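Local structure of purine nucleoside phosphorylase (Schistosoma mansoni, 6BI1) at residues N69-S74 with A82-L87; V112-N117 with M275-I280. The protein probably catalyses the reversible phosphorolysis of purine nucleosides such as inosine and guanosine, releasing the free base and a pentose 1-phosphate. One frame throughout, in Å; residues are numbered along the deposited sequence.

Interaction 1. Residues N69-S74 with A82-L87; sequences NLVLGS and AMQGRL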
loop_
_atom_site.group_PDB
_atom_site.type_symbol
_atom_site.label_atom_id
_atom_site.label_comp_id
_atom_site.label_asym_id
_atom_site.label_seq_id
_atom_site.Cartn_x
_atom_site.Cartn_y
_atom_site.Cartn_z
ATOM N N ASN A 69 -4.281 22.476 19.123
ATOM C CA ASN A 69 -4.910 23.796 19.089
ATOM C C ASN A 69 -4.797 24.394 17.692
ATOM O O ASN A 69 -3.817 24.157 16.981
ATOM C CB ASN A 69 -4.173 24.799 19.995
ATOM C CG ASN A 69 -4.130 24.380 21.459
ATOM O OD1 ASN A 69 -5.149 23.990 22.041
ATOM N ND2 ASN A 69 -2.947 24.499 22.076
ATOM N N LEU A 70 -5.811 25.172 17.297
ATOM C CA LEU A 70 -5.680 26.136 16.199
ATOM C C LEU A 70 -5.302 27.478 16.801
ATOM O O LEU A 70 -5.877 27.896 17.811
ATOM C CB LEU A 70 -7.000 26.346 15.451
ATOM C CG LEU A 70 -7.527 25.436 14.353
ATOM C CD1 LEU A 70 -8.660 26.191 13.630
ATOM C CD2 LEU A 70 -6.439 24.986 13.373
ATOM N N VAL A 71 -4.354 28.175 16.173
ATOM C CA VAL A 71 -3.902 29.475 16.673
ATOM C C VAL A 71 -4.008 30.499 15.548
ATOM O O VAL A 71 -3.376 30.338 14.501
ATOM C CB VAL A 71 -2.466 29.429 17.225
ATOM C CG1 VAL A 71 -2.079 30.793 17.823
ATOM C CG2 VAL A 71 -2.324 28.355 18.274
ATOM N N LEU A 72 -4.787 31.559 15.764
ATOM C CA LEU A 72 -4.965 32.598 14.761
ATOM C C LEU A 72 -4.381 33.918 15.261
ATOM O O LEU A 72 -4.440 34.231 16.458
ATOM C CB LEU A 72 -6.447 32.799 14.418
ATOM C CG LEU A 72 -7.082 31.622 13.668
ATOM C CD1 LEU A 72 -7.737 30.655 14.653
ATOM C CD2 LEU A 72 -8.069 32.112 12.623
ATOM N N GLY A 73 -3.843 34.714 14.338
ATOM C CA GLY A 73 -3.300 36.019 14.703
ATOM C C GLY A 73 -2.485 36.601 13.561
ATOM O O GLY A 73 -2.695 36.250 12.404
ATOM N N SER A 74 -1.540 37.479 13.901
ATOM C CA SER A 74 -0.739 38.183 12.896
ATOM C C SER A 74 0.746 37.842 12.989
ATOM O O SER A 74 1.311 37.752 14.086
ATOM C CB SER A 74 -0.877 39.701 13.032
ATOM O OG SER A 74 -2.172 40.121 12.678
ATOM N N ALA A 82 -2.605 28.676 12.271
ATOM C CA ALA A 82 -1.653 27.588 12.456
ATOM C C ALA A 82 -2.318 26.379 13.111
ATOM O O ALA A 82 -3.149 26.526 14.023
ATOM C CB ALA A 82 -0.478 28.027 13.345
ATOM N N MET A 83 -1.896 25.187 12.684
ATOM C CA MET A 83 -2.175 23.950 13.417
ATOM C C MET A 83 -1.037 23.695 14.402
ATOM O O MET A 83 0.126 23.571 13.996
ATOM C CB MET A 83 -2.295 22.765 12.459
ATOM C CG MET A 83 -3.509 22.832 11.591
ATOM S SD MET A 83 -3.837 21.361 10.582
ATOM C CE MET A 83 -4.517 20.182 11.752
ATOM N N GLN A 84 -1.369 23.603 15.691
ATOM C CA GLN A 84 -0.398 23.350 16.755
ATOM C C GLN A 84 -0.708 21.961 17.310
ATOM O O GLN A 84 -1.626 21.800 18.122
ATOM C CB GLN A 84 -0.514 24.412 17.843
ATOM C CG GLN A 84 0.555 24.296 18.906
ATOM C CD GLN A 84 0.472 25.397 19.947
ATOM O OE1 GLN A 84 -0.590 25.655 20.512
ATOM N NE2 GLN A 84 1.599 26.053 20.207
ATOM N N GLY A 85 0.080 20.971 16.890
ATOM C CA GLY A 85 -0.264 19.572 17.077
ATOM C C GLY A 85 -0.746 18.970 15.772
ATOM O O GLY A 85 -1.901 19.144 15.363
ATOM N N ARG A 86 0.137 18.248 15.104
ATOM C CA ARG A 86 -0.157 17.757 13.767
ATOM C C ARG A 86 -0.781 16.364 13.832
ATOM O O ARG A 86 -0.491 15.569 14.732
ATOM C CB ARG A 86 1.139 17.723 12.959
ATOM C CG ARG A 86 0.998 17.443 11.489
ATOM C CD ARG A 86 2.395 17.413 10.878
ATOM N NE ARG A 86 2.397 17.515 9.429
ATOM C CZ ARG A 86 3.445 17.886 8.698
ATOM N NH1 ARG A 86 4.609 18.215 9.275
ATOM N NH2 ARG A 86 3.318 17.938 7.379
ATOM N N LEU A 87 -1.681 16.098 12.888
ATOM C CA LEU A 87 -2.306 14.790 12.744
ATOM C C LEU A 87 -1.520 14.004 11.700
ATOM O O LEU A 87 -1.409 14.460 10.555
ATOM C CB LEU A 87 -3.736 14.981 12.227
ATOM C CG LEU A 87 -4.633 15.931 13.003
ATOM C CD1 LEU A 87 -5.835 16.293 12.135
ATOM C CD2 LEU A 87 -5.068 15.283 14.288
#
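N69 and Q84 meet through both backbone and side chain. As a hydrogen-bonded antiparallel pair they exchange two backbone bonds: N69 N donates to Q84 O at 2.9 Å. In return Q84 N reaches N69 O at 2.8 Å. A third bond joins their amides on the same face of the sheet, where the two side chains run side by side: N69 ND2 donates to Q84 OE1 at 3.1 Å. This hydrogen bond is nearly linear, and OE1 lies in the plane of the N69 amide. Seen from the acceptor the fit is less regular, since ND2 is tilted 27° out of the Q84 carbonyl plane. The two amide planes stand 61° apart. Q84 keeps CG anti to its own N (chi1 -174°) and its chain extended, which carries OE1 alongside N69, within reach of ND2. Its other amide atom, NE2, bonds to E42 OE2; both ends of the amide are thus engaged, which sets which end is oxygen and restrains its rotation.

V71 and A82 form the second hydrogen-bonded pair. V71 N reaches A82 O at 3.0 Å, and A82 N returns a bond to V71 O. Between these pairs lies the non-hydrogen-bonded pair of L70 and M83. Here L70 CA approaches A82 O at 3.4 Å in a CA-H...O contact. L70 CD2 packs on M83 CG at 4.0 Å, on the face opposite N69 and Q84.

Strands 69-75 and 78-84, consecutive in the chain and joined by a short turn, form a beta hairpin. On the face of N69, V71, A82 and Q84, I41 of helix 39-42 touches the last three; on the other, M83 touches P101 and M105 of helix 95-108. L70 bonds through its backbone to I50 of strand 47-51, and M83 to I31 of strand 29-31, placing the hairpin within the mixed sheet.

Interaction 2. Residues V112-N117 with M275-I280; sequences VLLITN and MWFKEI. With SEM (O-benzyl-L-serine), chain I.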
loop_
_atom_site.group_PDB
_atom_site.type_symbol
_atom_site.label_atom_id
_atom_site.label_comp_id
_atom_site.label_asym_id
_atom_site.label_seq_id
_atom_site.Cartn_x
_atom_site.Cartn_y
_atom_site.Cartn_z
ATOM N N VAL A 112 -2.624 30.213 0.762
ATOM C CA VAL A 112 -1.256 29.673 0.764
ATOM C C VAL A 112 -1.045 28.869 2.044
ATOM O O VAL A 112 -1.384 29.345 3.135
ATOM C CB VAL A 112 -0.211 30.810 0.687
ATOM C CG1 VAL A 112 1.197 30.247 0.890
ATOM C CG2 VAL A 112 -0.310 31.567 -0.632
ATOM N N LEU A 113 -0.482 27.652 1.918
ATOM C CA LEU A 113 -0.169 26.777 3.048
ATOM C C LEU A 113 1.340 26.523 3.081
ATOM O O LEU A 113 1.906 26.082 2.071
ATOM C CB LEU A 113 -0.934 25.449 2.916
ATOM C CG LEU A 113 -0.692 24.364 3.961
ATOM C CD1 LEU A 113 -1.044 24.806 5.390
ATOM C CD2 LEU A 113 -1.502 23.109 3.589
ATOM N N LEU A 114 1.984 26.847 4.219
ATOM C CA LEU A 114 3.420 26.650 4.449
ATOM C C LEU A 114 3.621 25.483 5.418
ATOM O O LEU A 114 3.004 25.447 6.490
ATOM C CB LEU A 114 4.066 27.922 5.030
ATOM C CG LEU A 114 3.760 29.241 4.292
ATOM C CD1 LEU A 114 4.436 30.409 4.990
ATOM C CD2 LEU A 114 4.228 29.179 2.833
ATOM N N ILE A 115 4.470 24.512 5.033
ATOM C CA ILE A 115 4.640 23.259 5.777
ATOM C C ILE A 115 6.125 22.979 6.019
ATOM O O ILE A 115 6.939 23.103 5.097
ATOM C CB ILE A 115 4.019 22.075 5.010
ATOM C CG1 ILE A 115 2.559 22.345 4.641
ATOM C CG2 ILE A 115 4.144 20.800 5.847
ATOM C CD1 ILE A 115 1.969 21.255 3.698
ATOM N N THR A 116 6.472 22.553 7.247
ATOM C CA THR A 116 7.797 21.990 7.530
ATOM C C THR A 116 7.679 20.569 8.092
ATOM O O THR A 116 6.654 20.177 8.678
ATOM C CB THR A 116 8.631 22.859 8.488
ATOM O OG1 THR A 116 7.985 22.943 9.759
ATOM C CG2 THR A 116 8.850 24.270 7.931
ATOM N N ASN A 117 8.745 19.781 7.907
ATOM C CA ASN A 117 8.823 18.436 8.458
ATOM C C ASN A 117 10.284 18.063 8.711
ATOM O O ASN A 117 11.206 18.749 8.256
ATOM C CB ASN A 117 8.126 17.416 7.503
ATOM C CG ASN A 117 8.823 17.290 6.146
ATOM O OD1 ASN A 117 10.001 16.959 6.059
ATOM N ND2 ASN A 117 8.074 17.530 5.064
ATOM N N MET A 275 12.988 32.277 11.858
ATOM C CA MET A 275 13.253 33.559 11.198
ATOM C C MET A 275 12.992 33.486 9.695
ATOM O O MET A 275 12.470 34.441 9.103
ATOM C CB MET A 275 14.697 33.980 11.471
ATOM C CG MET A 275 14.933 34.390 12.901
ATOM S SD MET A 275 16.558 35.098 13.185
ATOM C CE MET A 275 17.614 33.656 13.245
ATOM N N TRP A 276 13.384 32.380 9.057
ATOM C CA TRP A 276 13.153 32.200 7.622
ATOM C C TRP A 276 11.660 32.235 7.292
ATOM O O TRP A 276 11.229 32.961 6.382
ATOM C CB TRP A 276 13.756 30.861 7.203
ATOM C CG TRP A 276 13.932 30.584 5.707
ATOM C CD1 TRP A 276 13.851 31.474 4.664
ATOM C CD2 TRP A 276 14.281 29.321 5.123
ATOM N NE1 TRP A 276 14.110 30.829 3.470
ATOM C CE2 TRP A 276 14.384 29.511 3.728
ATOM C CE3 TRP A 276 14.523 28.043 5.647
ATOM C CZ2 TRP A 276 14.713 28.478 2.856
ATOM C CZ3 TRP A 276 14.840 27.017 4.780
ATOM C CH2 TRP A 276 14.934 27.236 3.405
ATOM N N PHE A 277 10.852 31.459 8.019
ATOM C CA PHE A 277 9.408 31.410 7.750
ATOM C C PHE A 277 8.710 32.732 8.097
ATOM O O PHE A 277 7.763 33.126 7.401
ATOM C CB PHE A 277 8.759 30.168 8.390
ATOM C CG PHE A 277 8.774 28.960 7.475
ATOM C CD1 PHE A 277 9.965 28.509 6.943
ATOM C CD2 PHE A 277 7.606 28.337 7.102
ATOM C CE1 PHE A 277 9.995 27.436 6.076
ATOM C CE2 PHE A 277 7.635 27.243 6.238
ATOM C CZ PHE A 277 8.840 26.822 5.721
ATOM N N LYS A 278 9.172 33.456 9.129
ATOM C CA LYS A 278 8.607 34.777 9.382
ATOM C C LYS A 278 8.838 35.707 8.194
ATOM O O LYS A 278 7.927 36.447 7.790
ATOM C CB LYS A 278 9.176 35.385 10.670
ATOM C CG LYS A 278 8.599 36.764 11.002
ATOM C CD LYS A 278 8.796 37.170 12.464
ATOM C CE LYS A 278 10.223 37.548 12.754
ATOM N NZ LYS A 278 10.332 38.295 14.055
ATOM N N GLU A 279 10.045 35.683 7.617
ATOM C CA GLU A 279 10.337 36.545 6.470
ATOM C C GLU A 279 9.575 36.096 5.216
ATOM O O GLU A 279 9.121 36.946 4.439
ATOM C CB GLU A 279 11.851 36.619 6.226
ATOM C CG GLU A 279 12.302 37.528 5.070
ATOM C CD GLU A 279 12.193 39.023 5.369
ATOM O OE1 GLU A 279 11.796 39.403 6.487
ATOM O OE2 GLU A 279 12.513 39.827 4.466
ATOM N N ILE A 280 9.429 34.780 4.989
ATOM C CA ILE A 280 8.616 34.298 3.863
ATOM C C ILE A 280 7.183 34.820 3.979
ATOM O O ILE A 280 6.616 35.339 3.009
ATOM C CB ILE A 280 8.647 32.755 3.771
ATOM C CG1 ILE A 280 10.025 32.248 3.339
ATOM C CG2 ILE A 280 7.553 32.246 2.798
ATOM C CD1 ILE A 280 10.266 30.777 3.599
HETATM C C SEM I . 17.150 42.139 7.235
HETATM O O SEM I . 17.361 42.423 8.596
HETATM C CA SEM I . 17.234 40.630 6.992
HETATM N N SEM I . 18.449 40.074 7.581
HETATM C CB SEM I . 16.007 39.954 7.607
HETATM O OG SEM I . 16.212 38.579 7.519
HETATM C "C'" SEM I . 15.372 37.791 8.311
HETATM C "C1'" SEM I . 15.991 36.405 8.326
HETATM C "C2'" SEM I . 17.068 36.055 9.344
HETATM C "C3'" SEM I . 17.609 34.852 9.346
HETATM C "C4'" SEM I . 17.146 33.825 8.326
HETATM C "C5'" SEM I . 16.224 34.140 7.438
HETATM C "C6'" SEM I . 15.595 35.515 7.443
#
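F277 lays its ring against L114 and T116, packing helix 259-283 on strand 112-121 of the alpha/beta fold of the phosphorylase superfamily. Helix and strand segments run nearly antiparallel (171°), with their axes 11.0 Å apart at closest approach. No hydrogen bond joins the two segments; the contact is made by side chains.

Apolar contacts carry the interface. T116 and F277 approach from opposite directions, and the methyl CG2 of T116 sits over one face of the ring. L114 comes to the ring obliquely, its CB 3.8 Å from F277 CE2. Further along the helix L114 CD1 meets I280 CG2 at 4.2 Å. V240 and L238 of the neighbouring strand 236-246 extend this buried layer, touching F277 and I280 respectively.

The polar part of T116 is turned to other partners. With OG1 lying between the backbone N and the carbonyl carbon (chi1 63°), the methyl is left to face the ring, while OG1 is hydrogen-bonded to G34 N and to the hydroxyl of the modified residue CME at position 33.

On the side of the helix turned from the strand sits the bound O-benzyl-L-serine. The benzyl ring meets the helix backbone, its C5' 3.6 Å from W276 CA and its C6' 3.7 Å from M275 O, and M275 CB touches C3'. N183 OD1 hydrogen-bonds the ligand. I280 CD1 lies above one face of the W276 indole, offset toward its rim, and NE1 bonds to A176 O.

Closest of all the contacts between strand and helix is T116 CG2 to F277 CZ, at 3.4 Å.

Overall arrangement
Interactions 1 and 2 lie in series along the chain: the hairpin contact of 69-74 with 82-87 closes before strand 112-121 begins, and the helical partner 275-280 comes near the C-terminus. Their centres are about 13 Å apart and both reach the same mixed sheet, in which strand 29-31 pairs in parallel with both 78-84 and 112-121. A direct link is made by R86, just beyond the hairpin strand: its NH1 lies 2.9 Å from T116 O, a probable hydrogen bond, while its NE forms a salt bridge with E226. Interaction 1 thus joins neighbouring strands within the sheet, whereas interaction 2 fastens the C-terminal helix onto it.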